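Local coordinates for protein UDP-N-acetylglucosamine 3-dehydrogenase (Acidithiobacillus ferrooxidans, PDB 7BVJ) that oxidises the 3-hydroxyl of the glucosamine in UDP-N-acetylglucosamine to a ketone with NAD(+), a step in making the diamino sugar of some lipid A, at residues R223-Q227 with D228-S232; K265-A268 with L269-E272; F287-G290 with V291-R294. All blocks are in the same frame, centred on the assembly; numbering follows the deposited sequence.

Contact 1 of 3, residues R223-Q227 with D228-S232; sequences RIFWQ and DRYAS. With F8U ((2R,3R)-2,3-bis(oxidanyl)butane-1,4-disulfonic acid), chain F.
The ring of F225 carries Y230 CD2 over one face, 3.5 Å from F225 CE1; the two rings run alongside each other with their planes inclined at 56°, neither stacked nor edge-to-face. Y230 has the sulfonate oxygen O07 of the bound disulfonate at its edge, in the ring plane, where Y230 OH donates a hydrogen bond of 2.8 Å to it. S232 OG donates to O08 of the same sulfonate at 2.5 Å. The guanidinium of R223 takes the ligand carbon C01 over one face, offset toward its rim, while its NH2 forms a salt bridge with E143; its CD passes 3.4 Å from Y230 OH. I224 and A231 point to the other side of the sheet. There the indole of W226 has I224 CG2 over one face and A231 CB at its edge, 3.6 Å from W226 CZ3, and its NE1 is hydrogen-bonded to G135 O. Between the strands, I224 and A231 form a hydrogen-bonded pair, with I224 N to A231 O at 2.8 Å and A231 N to I224 O at 2.9 Å. A third bond, W226 N to R229 O, closes the turn through Q227 and D228. Strands 219-225 and 229-234 thus make an antiparallel beta hairpin in the large mixed sheet of the Gfo/Idh/MocA fold, with the disulfonate held on the face of R223, Y230 and S232.

Contact 2 of 3, residues K265-A268 with L269-E272; sequences KRDA and LAAE
D267 lays its CB and CG against the methyl of A270, with D267 CG 3.6 Å from A270 CB. The same side chain caps the helix that starts here: D267 OD1 accepts from A270 N at 3.3 Å, a long bond but almost straight, with 176° at the hydrogen. The amide comes from above the carboxylate plane, 64° out of it. With CG anti to the backbone N (chi1 -158°), the carboxylate swings over the first turn and sets OD1 in front of the A270 amide. D267 is therefore the N-cap residue of helix 268-282, and its negative charge would be expected to interact favourably with the positive end of the helix dipole.

The backbone carries on from the cap. D267 O receives A271 N at 3.0 Å, and A268 O receives E272 N at 2.9 Å, so the regular i to i+4 pattern begins directly at the capping residue. The methyl of A271 faces back toward the preceding segment, its CB 3.3 Å from A268 O. R266 also reaches this methyl: its chain runs extended from CG to NE and brings R266 NE to 3.8 Å from A271 CB. This contact helps to bury NE, which has no polar partner in the model, whereas R266 NH2 is held by Q127 OE1.

The loop following strand 256-261 thus passes into helix 268-282 beside helix 13-25 of the NAD-binding Rossmann domain: the side chain of L269 packs on F17, H18 and K21 of that helix and lies about 5 Å from that of the NAD(+)-binding residue L14, while A268 rests on I119 and V122.

Contact 3 of 3, residues F287-G290 with V291-R294; sequences FCDG and VAGR
An aspartate N-cap opens helix 290-312, the last helix of the chain, with D289 reaching forward over the first turn. D289 OD1 accepts from A292 N at 2.9 Å, a straight bond with 169° at the hydrogen that meets the oxygen nearly along its C-O axis. The carboxylate gets there because CG sits between the backbone N and the carbonyl carbon (chi1 73°), which turns the short side chain toward the amides that follow. The same oxygen lies 3.3 Å from V291 CB, and the side chains of D289 and V291 run side by side in the same direction.

Behind the cap the main chain takes up helical bonding at once: G293 N donates to D289 O at 2.9 Å, and R294 N donates to G290 O at the same length. D289 thus engages the first turn of the helix through both its side chain and its carbonyl. C288, just ahead of the cap, adds an apolar touch, its SG lying 3.9 Å from A292 CB; both residues also pack on R121, and the C288 backbone is hydrogen-bonded to I116 at the edge strand 114-117 of the parallel sheet. Farther along, R294 leads away from the cap to helix 97-110, where its NE forms a salt bridge with D101 and its chain rests on T97, A100 and I104.

Overall arrangement
Contacts 2 and 3 are two aspartate-capped helix starts, on the consecutive helices 268-282 and 290-312, and they meet where E272 packs on F287. Contact 3 is the most deeply placed, its centre about 10 Å from that of the chain and four of its seven touching residues buried; contact 2 follows at about 13 Å, and contact 1 is the most peripheral at about 22 Å. Chemistry follows place: contact 1 joins two strands of the mixed sheet through backbone hydrogen bonds and carries aromatic rings and a bound disulfonate on one face, whereas 265-272 and 287-294 rely on carboxylate-to-amide caps beside the Rossmann part, contact 2 against helix 13-25 and contact 3 against helix 97-110.

Contact 1 of 3, residues R223-Q227 with D228-S232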
# COMPACT_ATOMS: atom_id res chain seq x y z
N ARG A 223 16.48 0.94 -5.47
CA ARG A 223 17.27 0.75 -6.66
C ARG A 223 16.79 -0.51 -7.38
O ARG A 223 16.44 -1.52 -6.75
CB ARG A 223 18.76 0.68 -6.30
CG ARG A 223 19.28 2.05 -5.86
CD ARG A 223 20.65 2.00 -5.18
NE ARG A 223 20.66 1.19 -3.96
CZ ARG A 223 20.21 1.60 -2.77
NH1 ARG A 223 19.70 2.82 -2.60
NH2 ARG A 223 20.27 0.78 -1.74
N ILE A 224 16.72 -0.43 -8.71
CA ILE A 224 16.13 -1.46 -9.55
C ILE A 224 17.08 -1.74 -10.70
O ILE A 224 17.55 -0.81 -11.37
CB ILE A 224 14.75 -1.02 -10.07
CG1 ILE A 224 13.89 -0.47 -8.92
CG2 ILE A 224 14.09 -2.15 -10.79
CD1 ILE A 224 12.49 -0.07 -9.34
N PHE A 225 17.38 -3.02 -10.93
CA PHE A 225 18.36 -3.45 -11.92
C PHE A 225 17.68 -4.35 -12.94
O PHE A 225 17.14 -5.42 -12.60
CB PHE A 225 19.52 -4.20 -11.26
CG PHE A 225 20.29 -3.39 -10.24
CD1 PHE A 225 21.53 -2.85 -10.55
CD2 PHE A 225 19.78 -3.20 -8.96
CE1 PHE A 225 22.23 -2.11 -9.60
CE2 PHE A 225 20.48 -2.47 -8.01
CZ PHE A 225 21.71 -1.92 -8.34
N TRP A 226 17.72 -3.92 -14.20
CA TRP A 226 17.44 -4.74 -15.37
C TRP A 226 18.77 -5.09 -16.03
O TRP A 226 19.83 -4.61 -15.63
CB TRP A 226 16.53 -4.02 -16.36
CG TRP A 226 15.15 -3.70 -15.86
CD1 TRP A 226 14.01 -4.43 -16.08
CD2 TRP A 226 14.75 -2.55 -15.10
NE1 TRP A 226 12.94 -3.81 -15.48
CE2 TRP A 226 13.37 -2.66 -14.88
CE3 TRP A 226 15.44 -1.46 -14.57
CZ2 TRP A 226 12.65 -1.70 -14.15
CZ3 TRP A 226 14.74 -0.52 -13.86
CH2 TRP A 226 13.35 -0.63 -13.66
N GLN A 227 18.70 -5.91 -17.08
CA GLN A 227 19.91 -6.30 -17.80
C GLN A 227 20.61 -5.11 -18.45
O GLN A 227 21.82 -5.17 -18.68
CB GLN A 227 19.56 -7.34 -18.86
CG GLN A 227 20.71 -8.20 -19.29
CD GLN A 227 20.30 -9.64 -19.50
OE1 GLN A 227 19.22 -10.05 -19.07
NE2 GLN A 227 21.15 -10.41 -20.16
N ASP A 228 19.88 -4.04 -18.75
CA ASP A 228 20.49 -2.92 -19.45
C ASP A 228 20.18 -1.57 -18.83
O ASP A 228 20.47 -0.54 -19.45
CB ASP A 228 20.06 -2.91 -20.92
CG ASP A 228 20.65 -4.06 -21.70
OD1 ASP A 228 21.89 -4.21 -21.66
OD2 ASP A 228 19.86 -4.81 -22.32
N ARG A 229 19.61 -1.53 -17.62
CA ARG A 229 19.20 -0.28 -17.01
C ARG A 229 19.38 -0.34 -15.50
O ARG A 229 19.39 -1.41 -14.90
CB ARG A 229 17.73 0.06 -17.30
CG ARG A 229 17.52 0.80 -18.58
CD ARG A 229 16.16 0.52 -19.18
NE ARG A 229 16.25 0.34 -20.63
CZ ARG A 229 16.65 1.28 -21.49
NH1 ARG A 229 16.98 2.50 -21.07
NH2 ARG A 229 16.71 1.00 -22.79
N TYR A 230 19.51 0.84 -14.90
CA TYR A 230 19.50 0.98 -13.45
C TYR A 230 18.62 2.16 -13.08
O TYR A 230 18.88 3.28 -13.50
CB TYR A 230 20.93 1.16 -12.94
CG TYR A 230 21.12 1.82 -11.59
CD1 TYR A 230 21.39 3.19 -11.50
CD2 TYR A 230 21.12 1.08 -10.42
CE1 TYR A 230 21.60 3.80 -10.28
CE2 TYR A 230 21.34 1.68 -9.18
CZ TYR A 230 21.59 3.04 -9.12
OH TYR A 230 21.81 3.65 -7.91
N ALA A 231 17.56 1.90 -12.31
CA ALA A 231 16.67 2.95 -11.84
C ALA A 231 16.88 3.16 -10.35
O ALA A 231 16.85 2.21 -9.56
CB ALA A 231 15.21 2.59 -12.12
N SER A 232 17.11 4.41 -9.95
CA SER A 232 17.19 4.80 -8.55
C SER A 232 16.02 5.73 -8.25
O SER A 232 15.84 6.75 -8.92
CB SER A 232 18.54 5.47 -8.25
OG SER A 232 18.72 5.69 -6.86
C01 F8U F . 23.83 2.82 -3.13
C02 F8U F . 24.21 4.29 -2.90
C03 F8U F . 23.48 5.38 -3.68
C04 F8U F . 22.80 4.98 -4.98
O06 F8U F . 22.52 7.75 -5.54
O07 F8U F . 22.21 6.32 -7.30
O08 F8U F . 20.62 6.47 -5.43
O09 F8U F . 24.42 6.34 -4.01
O10 F8U F . 23.95 4.61 -1.57
O12 F8U F . 25.78 1.27 -4.43
O13 F8U F . 23.70 1.11 -5.34
O14 F8U F . 24.83 3.29 -5.55
S05 F8U F . 22.00 6.39 -5.83
S11 F8U F . 24.57 2.12 -4.64

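Contact 2 of 3, residues K265-A268 with L269-E272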
# COMPACT_ATOMS: atom_id res chain seq x y z
N LYS A 265 4.75 16.02 -8.83
CA LYS A 265 4.20 15.63 -7.52
C LYS A 265 2.68 15.66 -7.63
O LYS A 265 2.18 16.62 -8.16
CB LYS A 265 4.64 16.56 -6.38
CG LYS A 265 5.97 17.29 -6.53
CD LYS A 265 6.12 18.58 -5.70
CE LYS A 265 6.44 19.83 -6.49
NZ LYS A 265 6.46 21.11 -5.74
N ARG A 266 2.00 14.59 -7.24
CA ARG A 266 0.54 14.59 -7.19
C ARG A 266 0.05 13.96 -5.89
O ARG A 266 0.81 13.33 -5.15
CB ARG A 266 -0.07 13.88 -8.41
CG ARG A 266 -0.16 12.38 -8.29
CD ARG A 266 -0.80 11.78 -9.52
NE ARG A 266 -0.78 10.32 -9.50
CZ ARG A 266 -0.69 9.56 -10.59
NH1 ARG A 266 -0.61 10.14 -11.79
NH2 ARG A 266 -0.68 8.23 -10.49
N ASP A 267 -1.23 14.15 -5.61
CA ASP A 267 -1.87 13.58 -4.43
C ASP A 267 -2.07 12.09 -4.63
O ASP A 267 -2.89 11.67 -5.44
CB ASP A 267 -3.21 14.29 -4.19
CG ASP A 267 -3.69 14.17 -2.75
OD1 ASP A 267 -3.54 13.09 -2.13
OD2 ASP A 267 -4.23 15.18 -2.26
N ALA A 268 -1.31 11.27 -3.90
CA ALA A 268 -1.38 9.82 -4.12
C ALA A 268 -2.71 9.25 -3.65
O ALA A 268 -3.32 8.41 -4.32
CB ALA A 268 -0.21 9.13 -3.43
N LEU A 269 -3.19 9.68 -2.49
CA LEU A 269 -4.41 9.10 -1.95
C LEU A 269 -5.64 9.55 -2.75
O LEU A 269 -6.55 8.75 -2.99
CB LEU A 269 -4.54 9.48 -0.46
CG LEU A 269 -5.85 9.08 0.22
CD1 LEU A 269 -5.97 7.57 0.26
CD2 LEU A 269 -5.96 9.69 1.61
N ALA A 270 -5.67 10.81 -3.18
CA ALA A 270 -6.69 11.24 -4.14
C ALA A 270 -6.65 10.39 -5.41
O ALA A 270 -7.70 10.02 -5.94
CB ALA A 270 -6.51 12.72 -4.49
N ALA A 271 -5.45 10.11 -5.93
CA ALA A 271 -5.33 9.29 -7.13
C ALA A 271 -5.90 7.89 -6.91
O ALA A 271 -6.64 7.36 -7.75
CB ALA A 271 -3.85 9.19 -7.53
N GLU A 272 -5.56 7.29 -5.78
CA GLU A 272 -6.01 5.94 -5.46
C GLU A 272 -7.54 5.91 -5.28
O GLU A 272 -8.22 4.98 -5.73
CB GLU A 272 -5.23 5.49 -4.21
CG GLU A 272 -5.68 4.28 -3.44
CD GLU A 272 -4.65 3.90 -2.34
OE1 GLU A 272 -3.86 2.94 -2.50
OE2 GLU A 272 -4.61 4.58 -1.30

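Contact 3 of 3, residues F287-G290 with V291-R294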
# COMPACT_ATOMS: atom_id res chain seq x y z
N PHE A 287 -6.53 -0.35 -9.35
CA PHE A 287 -5.07 -0.33 -9.27
C PHE A 287 -4.51 -1.47 -8.42
O PHE A 287 -3.40 -1.97 -8.70
CB PHE A 287 -4.59 1.01 -8.71
CG PHE A 287 -4.81 1.11 -7.23
CD1 PHE A 287 -6.08 1.40 -6.74
CD2 PHE A 287 -3.78 0.85 -6.33
CE1 PHE A 287 -6.31 1.46 -5.38
CE2 PHE A 287 -4.01 0.91 -4.97
CZ PHE A 287 -5.27 1.21 -4.50
N CYS A 288 -5.22 -1.89 -7.37
CA CYS A 288 -4.79 -3.04 -6.58
C CYS A 288 -6.03 -3.72 -6.03
O CYS A 288 -6.70 -3.14 -5.17
CB CYS A 288 -3.84 -2.63 -5.46
SG CYS A 288 -3.34 -3.99 -4.37
N ASP A 289 -6.32 -4.93 -6.51
CA ASP A 289 -7.55 -5.59 -6.08
C ASP A 289 -7.28 -6.56 -4.93
O ASP A 289 -6.15 -6.67 -4.44
CB ASP A 289 -8.23 -6.28 -7.27
CG ASP A 289 -7.51 -7.54 -7.75
OD1 ASP A 289 -6.51 -7.99 -7.16
OD2 ASP A 289 -7.98 -8.10 -8.77
N GLY A 290 -8.33 -7.26 -4.49
CA GLY A 290 -8.20 -8.20 -3.39
C GLY A 290 -7.17 -9.28 -3.66
O GLY A 290 -6.42 -9.67 -2.76
N VAL A 291 -7.11 -9.77 -4.90
CA VAL A 291 -6.19 -10.85 -5.27
C VAL A 291 -4.74 -10.41 -5.05
O VAL A 291 -3.95 -11.11 -4.41
CB VAL A 291 -6.44 -11.30 -6.72
CG1 VAL A 291 -5.38 -12.29 -7.16
CG2 VAL A 291 -7.84 -11.91 -6.83
N ALA A 292 -4.40 -9.22 -5.54
CA ALA A 292 -3.06 -8.68 -5.34
C ALA A 292 -2.78 -8.40 -3.86
O ALA A 292 -1.66 -8.64 -3.37
CB ALA A 292 -2.90 -7.41 -6.16
N GLY A 293 -3.78 -7.86 -3.15
CA GLY A 293 -3.60 -7.62 -1.73
C GLY A 293 -3.24 -8.89 -0.98
O GLY A 293 -2.31 -8.91 -0.18
N ARG A 294 -3.95 -9.98 -1.29
CA ARG A 294 -3.68 -11.27 -0.66
C ARG A 294 -2.32 -11.82 -1.07
O ARG A 294 -1.61 -12.41 -0.24
CB ARG A 294 -4.80 -12.26 -1.00
CG ARG A 294 -4.68 -13.61 -0.32
CD ARG A 294 -4.33 -14.73 -1.30
NE ARG A 294 -4.61 -16.05 -0.75
CZ ARG A 294 -3.69 -16.91 -0.32
NH1 ARG A 294 -2.40 -16.61 -0.40
NH2 ARG A 294 -4.06 -18.09 0.18